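Local coordinates for protein CsoZ (Staphylococcus aureus, PDB 6FF1) that probably acts as a copper metallochaperone, binding and handing on copper as part of the cell's copper homeostasis, at residues I12-E15 against E16-S19; N35-I38 against I39-Q42. All blocks are in the same frame, centred on the assembly; numbering follows the deposited sequence.

Interaction 1 of 2, residues I12-E15 against E16-S19. With CA (calcium ion), chain B.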
loop_
_atom_site.group_PDB
_atom_site.type_symbol
_atom_site.label_atom_id
_atom_site.label_comp_id
_atom_site.label_asym_id
_atom_site.label_seq_id
_atom_site.Cartn_x
_atom_site.Cartn_y
_atom_site.Cartn_z
ATOM N N ILE A 12 -4.711 1.764 9.934
ATOM C CA ILE A 12 -5.772 1.291 9.105
ATOM C C ILE A 12 -6.665 0.429 10.004
ATOM O O ILE A 12 -6.222 -0.556 10.577
ATOM C CB ILE A 12 -5.297 0.491 7.896
ATOM C CG1 ILE A 12 -4.294 1.292 7.069
ATOM C CG2 ILE A 12 -6.472 -0.015 7.105
ATOM C CD1 ILE A 12 -3.595 0.424 6.021
ATOM N N GLU A 13 -7.932 0.824 10.117
ATOM C CA GLU A 13 -8.831 0.229 11.086
ATOM C C GLU A 13 -10.139 -0.261 10.539
ATOM O O GLU A 13 -10.725 -1.126 11.200
ATOM C CB GLU A 13 -9.062 1.188 12.237
ATOM C CG GLU A 13 -7.806 1.435 13.024
ATOM C CD GLU A 13 -7.876 2.385 14.177
ATOM O OE1 GLU A 13 -8.880 3.052 14.360
ATOM O OE2 GLU A 13 -6.892 2.487 14.907
ATOM N N THR A 14 -10.623 0.233 9.422
ATOM C CA THR A 14 -11.933 -0.173 8.950
ATOM C C THR A 14 -11.847 -0.800 7.592
ATOM O O THR A 14 -10.931 -0.552 6.792
ATOM C CB THR A 14 -12.894 0.993 8.873
ATOM O OG1 THR A 14 -12.543 1.848 7.796
ATOM C CG2 THR A 14 -12.988 1.723 10.185
ATOM N N GLU A 15 -12.871 -1.561 7.254
ATOM C CA GLU A 15 -12.973 -2.140 5.920
ATOM C C GLU A 15 -13.030 -1.090 4.820
ATOM O O GLU A 15 -12.414 -1.278 3.740
ATOM C CB GLU A 15 -14.226 -3.040 5.798
ATOM C CG GLU A 15 -14.064 -4.324 6.509
ATOM C CD GLU A 15 -15.110 -5.387 6.144
ATOM O OE1 GLU A 15 -16.204 -5.006 5.695
ATOM O OE2 GLU A 15 -14.823 -6.595 6.382
ATOM N N GLU A 16 -13.669 0.018 5.095
ATOM C CA GLU A 16 -13.736 1.072 4.139
ATOM C C GLU A 16 -12.333 1.659 3.889
ATOM O O GLU A 16 -11.959 1.948 2.729
ATOM C CB GLU A 16 -14.698 2.172 4.562
ATOM C CG GLU A 16 -14.772 3.408 3.657
ATOM C CD GLU A 16 -15.942 4.355 4.076
ATOM O OE1 GLU A 16 -16.788 3.948 4.929
ATOM O OE2 GLU A 16 -16.024 5.505 3.559
ATOM N N GLN A 17 -11.583 1.857 4.951
ATOM C CA GLN A 17 -10.219 2.330 4.809
ATOM C C GLN A 17 -9.397 1.398 3.978
ATOM O O GLN A 17 -8.607 1.833 3.121
ATOM C CB GLN A 17 -9.612 2.558 6.140
ATOM C CG GLN A 17 -10.123 3.756 6.921
ATOM C CD GLN A 17 -9.613 3.823 8.327
ATOM O OE1 GLN A 17 -9.378 2.788 8.937
ATOM N NE2 GLN A 17 -9.435 5.012 8.868
ATOM N N VAL A 18 -9.525 0.095 4.230
ATOM C CA VAL A 18 -8.796 -0.902 3.499
ATOM C C VAL A 18 -9.155 -0.856 2.026
ATOM O O VAL A 18 -8.282 -0.898 1.158
ATOM C CB VAL A 18 -9.002 -2.313 4.078
ATOM C CG1 VAL A 18 -8.492 -3.371 3.125
ATOM C CG2 VAL A 18 -8.421 -2.427 5.455
ATOM N N SER A 19 -10.439 -0.808 1.742
ATOM C CA SER A 19 -10.917 -0.764 0.381
ATOM C C SER A 19 -10.377 0.434 -0.374
ATOM O O SER A 19 -9.885 0.283 -1.521
ATOM C CB SER A 19 -12.462 -0.777 0.343
ATOM O OG SER A 19 -12.922 -1.993 0.884
HETATM CA CA CA B . -7.760 4.191 16.317
HETATM O O HOH W 1 -5.398 3.999 16.909
#

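Interaction 2 of 2, residues N35-I38 against I39-Q42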
loop_
_atom_site.group_PDB
_atom_site.type_symbol
_atom_site.label_atom_id
_atom_site.label_comp_id
_atom_site.label_asym_id
_atom_site.label_seq_id
_atom_site.Cartn_x
_atom_site.Cartn_y
_atom_site.Cartn_z
ATOM N N ASN A 35 -2.422 -6.462 -1.439
ATOM C CA ASN A 35 -3.235 -7.031 -0.376
ATOM C C ASN A 35 -2.974 -6.311 0.902
ATOM O O ASN A 35 -1.816 -6.089 1.232
ATOM C CB ASN A 35 -2.914 -8.504 -0.143
ATOM C CG ASN A 35 -3.745 -9.098 0.931
ATOM O OD1 ASN A 35 -3.297 -9.269 2.080
ATOM N ND2 ASN A 35 -4.969 -9.383 0.567
ATOM N N ILE A 36 -4.016 -5.962 1.626
ATOM C CA ILE A 36 -3.913 -5.307 2.884
ATOM C C ILE A 36 -4.547 -6.189 3.951
ATOM O O ILE A 36 -5.691 -6.559 3.828
ATOM C CB ILE A 36 -4.548 -3.973 2.879
ATOM C CG1 ILE A 36 -3.954 -3.125 1.722
ATOM C CG2 ILE A 36 -4.400 -3.309 4.228
ATOM C CD1 ILE A 36 -4.387 -1.682 1.686
ATOM N N ASN A 37 -3.781 -6.512 4.979
ATOM C CA ASN A 37 -4.264 -7.281 6.119
ATOM C C ASN A 37 -4.651 -6.322 7.203
ATOM O O ASN A 37 -3.817 -5.645 7.809
ATOM C CB ASN A 37 -3.195 -8.233 6.566
ATOM C CG ASN A 37 -3.613 -9.134 7.724
ATOM O OD1 ASN A 37 -4.217 -8.693 8.669
ATOM N ND2 ASN A 37 -3.169 -10.366 7.682
ATOM N N ILE A 38 -5.958 -6.255 7.499
ATOM C CA ILE A 38 -6.417 -5.293 8.465
ATOM C C ILE A 38 -5.977 -5.593 9.892
ATOM O O ILE A 38 -5.866 -4.675 10.708
ATOM C CB ILE A 38 -7.974 -5.161 8.366
ATOM C CG1 ILE A 38 -8.471 -3.880 9.018
ATOM C CG2 ILE A 38 -8.674 -6.359 8.922
ATOM C CD1 ILE A 38 -9.935 -3.639 8.753
ATOM N N ILE A 39 -5.736 -6.845 10.206
ATOM C CA ILE A 39 -5.331 -7.151 11.574
ATOM C C ILE A 39 -3.905 -6.682 11.882
ATOM O O ILE A 39 -3.661 -5.994 12.878
ATOM C CB ILE A 39 -5.441 -8.664 11.857
ATOM C CG1 ILE A 39 -6.899 -9.109 11.747
ATOM C CG2 ILE A 39 -4.849 -8.947 13.255
ATOM C CD1 ILE A 39 -7.066 -10.577 11.781
ATOM N N ASP A 40 -2.992 -7.004 10.980
ATOM C CA ASP A 40 -1.633 -6.706 11.242
ATOM C C ASP A 40 -1.062 -5.488 10.533
ATOM O O ASP A 40 0.068 -5.128 10.789
ATOM C CB ASP A 40 -0.737 -7.887 11.101
ATOM C CG ASP A 40 -0.668 -8.432 9.714
ATOM O OD1 ASP A 40 -0.926 -7.697 8.749
ATOM O OD2 ASP A 40 -0.366 -9.658 9.559
ATOM N N GLY A 41 -1.853 -4.857 9.677
ATOM C CA GLY A 41 -1.431 -3.672 8.990
ATOM C C GLY A 41 -0.485 -3.899 7.836
ATOM O O GLY A 41 0.003 -2.910 7.237
ATOM N N GLN A 42 -0.224 -5.099 7.439
ATOM C CA GLN A 42 0.711 -5.364 6.375
ATOM C C GLN A 42 0.070 -5.149 5.042
ATOM O O GLN A 42 -0.978 -5.719 4.736
ATOM C CB GLN A 42 1.222 -6.792 6.471
ATOM C CG GLN A 42 2.106 -6.947 7.715
ATOM C CD GLN A 42 2.547 -8.379 7.902
ATOM O OE1 GLN A 42 2.626 -9.115 6.938
ATOM N NE2 GLN A 42 2.864 -8.745 9.134
HETATM O O HOH W 2 -0.673 -8.190 3.369
#

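Interaction 1 of 2, residues I12-E15 against E16-S19
I12 opens the contact by setting its CG2 methyl against CG2 of V18 at 3.5 Å, the two branched side chains meeting at about a right angle. A branched apolar residue suits this place, since I12 is buried and also packs on Y65. The side chain of E13 points away from the helix and runs extended to a calcium ion, which both carboxylate oxygens grip, E13 OE1 at 2.5 Å and E13 OE2 at 2.4 Å, while a water adds a further ligand. The backbone N of E13 instead donates to OE1 of Q17 at 2.7 Å. Q17 OE1 also accepts from T14 N at 2.9 Å, so one glutamine oxygen satisfies two successive peptide N-H groups, both tilted somewhat from its carbonyl plane. T14 returns the favour: with chi1 at 72°, its OG1 faces the first turn of the helix and T14 OG1 takes a nearly straight bond from Q17 N at 3.0 Å. A short side chain with a hydroxyl is well suited to this N-cap. T14 O and E15 O then receive the backbone N-H groups of V18 and S19, starting the helix, where the acids E15 and E16 probably suit the positive end of the helix dipole. T14 and Q17 thus form a capping box, in the loop between first strand and first helix where heavy-metal-associated domains commonly carry a CxxC metal motif, here without cysteines.

Interaction 2 of 2, residues N35-I38 against I39-Q42
N37 puts a single side-chain oxygen over two consecutive peptide N-H groups of the loop ahead: N37 OD1 accepts from D40 N at 3.1 Å and, through a weak bent bond, from I39 N at 2.8 Å. The D40 bond is fairly straight at nitrogen, yet that donor stands well above the amide plane (52° out of it), away from a lone pair. A chi1 near 180° (-178°) swings the N37 amide toward the residues that follow. Asparagine is just long enough to bend back on its own turn in this way. The carboxylate of D40 crosses the N37 side chain, with D40 OD1 3.2 Å from N37 CB and the two flat groups 31° apart. D40 OD1 closes an Asx turn, accepting from Q42 N at 3.0 Å on the anti side, somewhat out of the carboxylate plane. G41 suits the bend between them because it adopts a positive phi, and G41 N reaches N37 O at 2.8 Å. Where the arms rejoin, N37 N donates almost straight to Q42 O at 2.9 Å, and a water bridges that same oxygen and OD1 of N35. The loop closes the hairpin of strands 31-36 and 42-47: I36 leans on V18, L21 and T22 of helix 15-26, while G41 bonds to T9 and Q42 packs on T6 and Y8, all three in the neighbouring strand 3-10.

In the fold
Interaction 1 comes first along the chain, yet folding brings its centre to about 9 Å from that of interaction 2. Interaction 1 starts helix 15-26 after strand 3-10; interaction 2 turns strand 31-36 into strand 42-47, so both loops lie at the same end of the ferredoxin-like fold, a four-stranded antiparallel sheet with two helices. They meet through I38, whose CD1 lies 3.6 Å from E13 O and 3.8 Å from V18 CG2. The hairpin loop therefore borders the backbone of the metal-binding loop, and the side chain of I38 is about 11 Å from the calcium ion. In related domains this end holds the metal site; here the ion seen is calcium on E13, leaving copper binding unsettled.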